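Local structure of aminotransferase, class III (Thermomicrobium roseum, 6IO1) at residues L196-F201 with P238-W243; E360-E365 with G371-K376. The protein is a thermostable (S)-enantioselective omega-transaminase that uses pyridoxal 5'-phosphate, here in its aminated pyridoxamine form, to move amino groups between substrates. All coordinates share one frame; numbering follows the deposited sequence.

Interaction 1: residues L196-F201 with P238-W243; sequences LTDEEF and PPDGYW
Asp198, in the first turn of helix 198-216, and Pro239, in the turn that leads into helix 242-253, meet in van der Waals contact, with Asp198 CG 3.7 Å from Pro239 CB. Three residues on, nearly one helical turn later, Phe201 reaches the same proline: its CG stands opposite the backbone N (chi1 -169°), which swings the ring over until Phe201 CD2 lies 3.8 Å from Pro239 CG. The two side chains cross at about a right angle. Pro239 is thus touched at two atoms, CB by the Asp198 carboxylate and CG by the aromatic ring.

The polar part is slight. Asp240 N points at Asp198 OD2 across 3.4 Å, a weak hydrogen bond although nearly straight (164°). Close by, Asp198 OD2 and Asp240 OD2 stand 3.6 Å apart with their carboxylate planes 81° from each other, a proximity that should cost some energy if both are charged. A salt bridge from Lys189 to Asp198 OD1 probably offsets part of it.

Each segment also has bonds of its own at the start of a helix. Thr197 and Glu200 make a capping box: Glu200 N donates to Thr197 OG1, and Thr197 N to Glu200 OE2 at 2.7 Å. On the other segment a type II turn runs from Pro239 to Tyr242, with Gly241 as the N-cap residue of the next helix.

The contact thus joins the N-terminal ends of helices 198-216 and 242-253. Pro239 and Tyr242 both pack on Val202 and on Pro187, while the Tyr242 hydroxyl reaches Arg150 at the end of strand 146-150.

Interaction 2: residues E360-E365 with G371-K376; sequences ELKRLE and GEVRGK
Residues 360-365, where helix 346-361 gives way to a short 3-10 segment, lie against strand 370-376 with the CA atoms of Lys362 and Val373 5.5 Å apart. Val373 is the residue that fills the gap. Its CG1 rests 3.9 Å from Leu361 CB, and its CG2, which takes the position opposite the carbonyl carbon, comes 3.5 Å from Leu361 O and also touches the CG methylene of Glu365.

Glu365 grips the strand through its carboxylate. The chain runs straight beyond CG, bringing OE2 to Val373 N at 3.0 Å in a nearly linear hydrogen bond (170°); the N-H arrives on the anti side, 16° out of the carboxylate plane. Lys362, bent at chi3 and chi4, reaches toward the strand, and its NZ comes to 2.8 Å from Val373 O. The same ammonium forms a long salt bridge with Glu365 OE2. On the strand itself, Glu372 OE1 pairs with Arg374 NH1, and that guanidinium also bridges to Glu383 on the adjoining strand 379-384.

Strand 370-376 is the outermost of its sheet within this chain, and Val373 N points to the glutamate rather than to another strand. A side-chain oxygen therefore serves as acceptor on this edge, and the nearby ammonium of Lys362 would tend to stabilise the negative charge it carries.

Interactions 1 and 2 lie in different parts of the same class III aminotransferase chain. In interaction 1, segments 196-201 and 238-243 join helices that flank the strands of the larger cofactor-binding domain, whereas interaction 2 packs a helix end on the edge of the sheet holding strand 370-376. Their centres lie 19 Å apart and their nearest atoms about 7 Å, without touching. Arg374 crosses toward the region between them: it bonds to the carbonyls of Gly234 and Val235, shortly before Pro238, and touches Tyr188, the neighbour in sequence of Lys189, which forms the salt bridge with Asp198. None of the four segments contributes a residue to the PMP pocket, which includes Glu227, Asp260 and Lys289.

Interaction 1: residues L196-F201 with P238-W243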
loop_
_atom_site.group_PDB
_atom_site.type_symbol
_atom_site.label_atom_id
_atom_site.label_comp_id
_atom_site.label_asym_id
_atom_site.label_seq_id
_atom_site.Cartn_x
_atom_site.Cartn_y
_atom_site.Cartn_z
ATOM N N LEU B 196 -34.967 9.153 19.839
ATOM C CA LEU B 196 -34.178 8.715 20.977
ATOM C C LEU B 196 -33.269 9.848 21.419
ATOM O O LEU B 196 -32.837 10.669 20.607
ATOM C CB LEU B 196 -33.324 7.486 20.635
ATOM C CG LEU B 196 -34.033 6.182 20.267
ATOM C CD1 LEU B 196 -33.011 5.083 20.032
ATOM C CD2 LEU B 196 -35.019 5.777 21.349
ATOM N N THR B 197 -32.997 9.903 22.718
ATOM C CA THR B 197 -31.929 10.768 23.181
ATOM C C THR B 197 -30.583 10.110 22.887
ATOM O O THR B 197 -30.501 8.923 22.559
ATOM C CB THR B 197 -32.072 11.061 24.675
ATOM O OG1 THR B 197 -31.863 9.859 25.424
ATOM C CG2 THR B 197 -33.461 11.607 24.979
ATOM N N ASP B 198 -29.515 10.903 22.989
ATOM C CA ASP B 198 -28.181 10.344 22.802
ATOM C C ASP B 198 -27.910 9.241 23.815
ATOM O O ASP B 198 -27.303 8.217 23.484
ATOM C CB ASP B 198 -27.128 11.448 22.906
ATOM C CG ASP B 198 -26.935 12.194 21.600
ATOM O OD1 ASP B 198 -27.641 11.874 20.622
ATOM O OD2 ASP B 198 -26.074 13.097 21.548
ATOM N N GLU B 199 -28.364 9.434 25.056
ATOM C CA GLU B 199 -28.162 8.430 26.096
ATOM C C GLU B 199 -28.859 7.118 25.747
ATOM O O GLU B 199 -28.265 6.041 25.870
ATOM C CB GLU B 199 -28.656 8.973 27.434
ATOM C CG GLU B 199 -28.560 7.997 28.591
ATOM C CD GLU B 199 -28.675 8.689 29.934
ATOM O OE1 GLU B 199 -28.060 8.210 30.909
ATOM O OE2 GLU B 199 -29.375 9.721 30.012
ATOM N N GLU B 200 -30.123 7.187 25.314
ATOM C CA GLU B 200 -30.858 5.970 24.971
ATOM C C GLU B 200 -30.219 5.257 23.784
ATOM O O GLU B 200 -30.109 4.024 23.769
ATOM C CB GLU B 200 -32.317 6.312 24.660
ATOM C CG GLU B 200 -33.102 6.904 25.823
ATOM C CD GLU B 200 -34.406 7.542 25.377
ATOM O OE1 GLU B 200 -35.438 7.332 26.051
ATOM O OE2 GLU B 200 -34.401 8.256 24.351
ATOM N N PHE B 201 -29.798 6.023 22.775
ATOM C CA PHE B 201 -29.136 5.442 21.611
ATOM C C PHE B 201 -27.837 4.750 22.007
ATOM O O PHE B 201 -27.553 3.633 21.551
ATOM C CB PHE B 201 -28.880 6.542 20.579
ATOM C CG PHE B 201 -28.438 6.037 19.238
ATOM C CD1 PHE B 201 -28.848 4.800 18.772
ATOM C CD2 PHE B 201 -27.620 6.814 18.434
ATOM C CE1 PHE B 201 -28.441 4.343 17.533
ATOM C CE2 PHE B 201 -27.211 6.364 17.196
ATOM C CZ PHE B 201 -27.621 5.127 16.744
ATOM N N PRO B 238 -20.636 10.196 16.040
ATOM C CA PRO B 238 -21.247 9.342 17.055
ATOM C C PRO B 238 -21.950 10.179 18.106
ATOM O O PRO B 238 -21.605 11.354 18.306
ATOM C CB PRO B 238 -20.046 8.592 17.649
ATOM C CG PRO B 238 -18.911 9.542 17.473
ATOM C CD PRO B 238 -19.168 10.234 16.159
ATOM N N PRO B 239 -22.943 9.622 18.791
ATOM C CA PRO B 239 -23.612 10.380 19.848
ATOM C C PRO B 239 -22.676 10.584 21.028
ATOM O O PRO B 239 -21.691 9.865 21.210
ATOM C CB PRO B 239 -24.805 9.495 20.225
ATOM C CG PRO B 239 -24.371 8.117 19.857
ATOM C CD PRO B 239 -23.507 8.269 18.635
ATOM N N ASP B 240 -22.991 11.600 21.826
ATOM C CA ASP B 240 -22.179 11.905 22.995
ATOM C C ASP B 240 -22.158 10.721 23.953
ATOM O O ASP B 240 -23.201 10.133 24.257
ATOM C CB ASP B 240 -22.715 13.155 23.689
ATOM C CG ASP B 240 -22.668 14.382 22.796
ATOM O OD1 ASP B 240 -21.722 14.494 21.989
ATOM O OD2 ASP B 240 -23.574 15.236 22.903
ATOM N N GLY B 241 -20.963 10.372 24.427
ATOM C CA GLY B 241 -20.800 9.272 25.353
ATOM C C GLY B 241 -20.664 7.905 24.716
ATOM O O GLY B 241 -20.503 6.916 25.442
ATOM N N TYR B 242 -20.731 7.816 23.386
ATOM C CA TYR B 242 -20.657 6.522 22.711
ATOM C C TYR B 242 -19.304 5.857 22.930
ATOM O O TYR B 242 -19.224 4.699 23.365
ATOM C CB TYR B 242 -20.936 6.711 21.216
ATOM C CG TYR B 242 -20.546 5.541 20.338
ATOM C CD1 TYR B 242 -21.432 4.498 20.109
ATOM C CD2 TYR B 242 -19.301 5.490 19.721
ATOM C CE1 TYR B 242 -21.088 3.430 19.304
ATOM C CE2 TYR B 242 -18.946 4.424 18.916
ATOM C CZ TYR B 242 -19.843 3.397 18.710
ATOM O OH TYR B 242 -19.497 2.335 17.907
ATOM N N TRP B 243 -18.225 6.580 22.632
ATOM C CA TRP B 243 -16.890 5.987 22.683
ATOM C C TRP B 243 -16.476 5.538 24.078
ATOM O O TRP B 243 -15.919 4.433 24.199
ATOM C CB TRP B 243 -15.877 6.960 22.070
ATOM C CG TRP B 243 -15.780 6.803 20.589
ATOM C CD1 TRP B 243 -16.098 7.730 19.641
ATOM C CD2 TRP B 243 -15.361 5.631 19.883
ATOM N NE1 TRP B 243 -15.890 7.211 18.384
ATOM C CE2 TRP B 243 -15.438 5.923 18.507
ATOM C CE3 TRP B 243 -14.921 4.364 20.280
ATOM C CZ2 TRP B 243 -15.091 4.994 17.527
ATOM C CZ3 TRP B 243 -14.578 3.445 19.307
ATOM C CH2 TRP B 243 -14.665 3.764 17.947
#

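Interaction 2: residues E360-E365 with G371-K376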
loop_
_atom_site.group_PDB
_atom_site.type_symbol
_atom_site.label_atom_id
_atom_site.label_comp_id
_atom_site.label_asym_id
_atom_site.label_seq_id
_atom_site.Cartn_x
_atom_site.Cartn_y
_atom_site.Cartn_z
ATOM N N GLU B 360 -23.075 27.753 8.926
ATOM C CA GLU B 360 -23.596 28.307 7.681
ATOM C C GLU B 360 -24.311 27.248 6.843
ATOM O O GLU B 360 -25.377 27.518 6.280
ATOM C CB GLU B 360 -22.466 28.967 6.893
ATOM C CG GLU B 360 -21.841 30.161 7.605
ATOM C CD GLU B 360 -22.874 31.189 8.029
ATOM O OE1 GLU B 360 -23.719 31.567 7.191
ATOM O OE2 GLU B 360 -22.844 31.615 9.203
ATOM N N LEU B 361 -23.733 26.049 6.724
ATOM C CA LEU B 361 -24.344 24.987 5.931
ATOM C C LEU B 361 -25.627 24.445 6.552
ATOM O O LEU B 361 -26.494 23.951 5.823
ATOM C CB LEU B 361 -23.344 23.849 5.726
ATOM C CG LEU B 361 -22.153 24.145 4.811
ATOM C CD1 LEU B 361 -21.078 23.088 4.992
ATOM C CD2 LEU B 361 -22.583 24.236 3.355
ATOM N N LYS B 362 -25.782 24.528 7.876
ATOM C CA LYS B 362 -26.999 24.018 8.497
ATOM C C LYS B 362 -28.230 24.787 8.072
ATOM O O LYS B 362 -29.347 24.279 8.228
ATOM C CB LYS B 362 -26.883 24.096 10.016
ATOM C CG LYS B 362 -26.739 22.753 10.630
ATOM C CD LYS B 362 -26.390 22.846 12.083
ATOM C CE LYS B 362 -27.100 21.749 12.844
ATOM N NZ LYS B 362 -26.941 20.426 12.172
ATOM N N ARG B 363 -27.991 25.992 7.559
ATOM C CA ARG B 363 -29.068 26.852 7.024
ATOM C C ARG B 363 -29.672 26.079 5.853
ATOM O O ARG B 363 -30.904 26.142 5.672
ATOM C CB ARG B 363 -28.476 28.186 6.557
ATOM C CG ARG B 363 -29.507 29.280 6.322
ATOM C CD ARG B 363 -28.855 30.638 6.134
ATOM N NE ARG B 363 -29.816 31.730 6.194
ATOM C CZ ARG B 363 -29.489 33.018 6.218
ATOM N NH1 ARG B 363 -28.217 33.379 6.189
ATOM N NH2 ARG B 363 -30.434 33.938 6.274
ATOM N N LEU B 364 -28.829 25.346 5.114
ATOM C CA LEU B 364 -29.338 24.636 3.936
ATOM C C LEU B 364 -30.473 23.695 4.317
ATOM O O LEU B 364 -31.225 23.237 3.448
ATOM C CB LEU B 364 -28.228 23.840 3.241
ATOM C CG LEU B 364 -27.172 24.601 2.443
ATOM C CD1 LEU B 364 -26.087 23.629 1.999
ATOM C CD2 LEU B 364 -27.815 25.260 1.246
ATOM N N GLU B 365 -30.595 23.393 5.610
ATOM C CA GLU B 365 -31.672 22.554 6.104
ATOM C C GLU B 365 -33.028 23.212 5.942
ATOM O O GLU B 365 -34.044 22.535 6.107
ATOM C CB GLU B 365 -31.439 22.196 7.575
ATOM C CG GLU B 365 -30.418 21.082 7.792
ATOM C CD GLU B 365 -30.196 20.765 9.261
ATOM O OE1 GLU B 365 -30.668 21.547 10.114
ATOM O OE2 GLU B 365 -29.549 19.739 9.563
ATOM N N GLY B 371 -31.985 16.703 4.067
ATOM C CA GLY B 371 -32.419 15.972 5.247
ATOM C C GLY B 371 -31.675 16.386 6.503
ATOM O O GLY B 371 -32.288 16.743 7.512
ATOM N N GLU B 372 -30.344 16.340 6.463
ATOM C CA GLU B 372 -29.542 16.687 7.628
ATOM C C GLU B 372 -28.171 17.179 7.188
ATOM O O GLU B 372 -27.573 16.637 6.256
ATOM C CB GLU B 372 -29.383 15.490 8.577
ATOM C CG GLU B 372 -28.450 15.760 9.751
ATOM C CD GLU B 372 -28.322 14.581 10.689
ATOM O OE1 GLU B 372 -27.482 13.703 10.421
ATOM O OE2 GLU B 372 -29.057 14.534 11.699
ATOM N N VAL B 373 -27.672 18.195 7.884
ATOM C CA VAL B 373 -26.298 18.660 7.736
ATOM C C VAL B 373 -25.561 18.312 9.021
ATOM O O VAL B 373 -25.975 18.728 10.112
ATOM C CB VAL B 373 -26.233 20.166 7.451
ATOM C CG1 VAL B 373 -24.787 20.639 7.429
ATOM C CG2 VAL B 373 -26.928 20.488 6.137
ATOM N N ARG B 374 -24.477 17.549 8.901
ATOM C CA ARG B 374 -23.732 17.115 10.074
ATOM C C ARG B 374 -22.245 17.294 9.823
ATOM O O ARG B 374 -21.796 17.343 8.677
ATOM C CB ARG B 374 -24.044 15.656 10.440
ATOM C CG ARG B 374 -23.801 14.653 9.326
ATOM C CD ARG B 374 -24.227 13.261 9.760
ATOM N NE ARG B 374 -24.081 12.276 8.691
ATOM C CZ ARG B 374 -25.029 11.986 7.806
ATOM N NH1 ARG B 374 -26.203 12.600 7.866
ATOM N NH2 ARG B 374 -24.810 11.074 6.870
ATOM N N GLY B 375 -21.486 17.440 10.902
ATOM C CA GLY B 375 -20.054 17.592 10.759
ATOM C C GLY B 375 -19.337 17.558 12.087
ATOM O O GLY B 375 -19.916 17.838 13.142
ATOM N N LYS B 376 -18.057 17.207 12.010
ATOM C CA LYS B 376 -17.126 17.284 13.126
ATOM C C LYS B 376 -15.818 17.849 12.599
ATOM O O LYS B 376 -15.234 17.290 11.664
ATOM C CB LYS B 376 -16.905 15.917 13.774
ATOM C CG LYS B 376 -15.980 15.962 14.975
ATOM C CD LYS B 376 -16.556 16.822 16.085
ATOM C CE LYS B 376 -15.608 16.889 17.269
ATOM N NZ LYS B 376 -16.065 17.874 18.290
#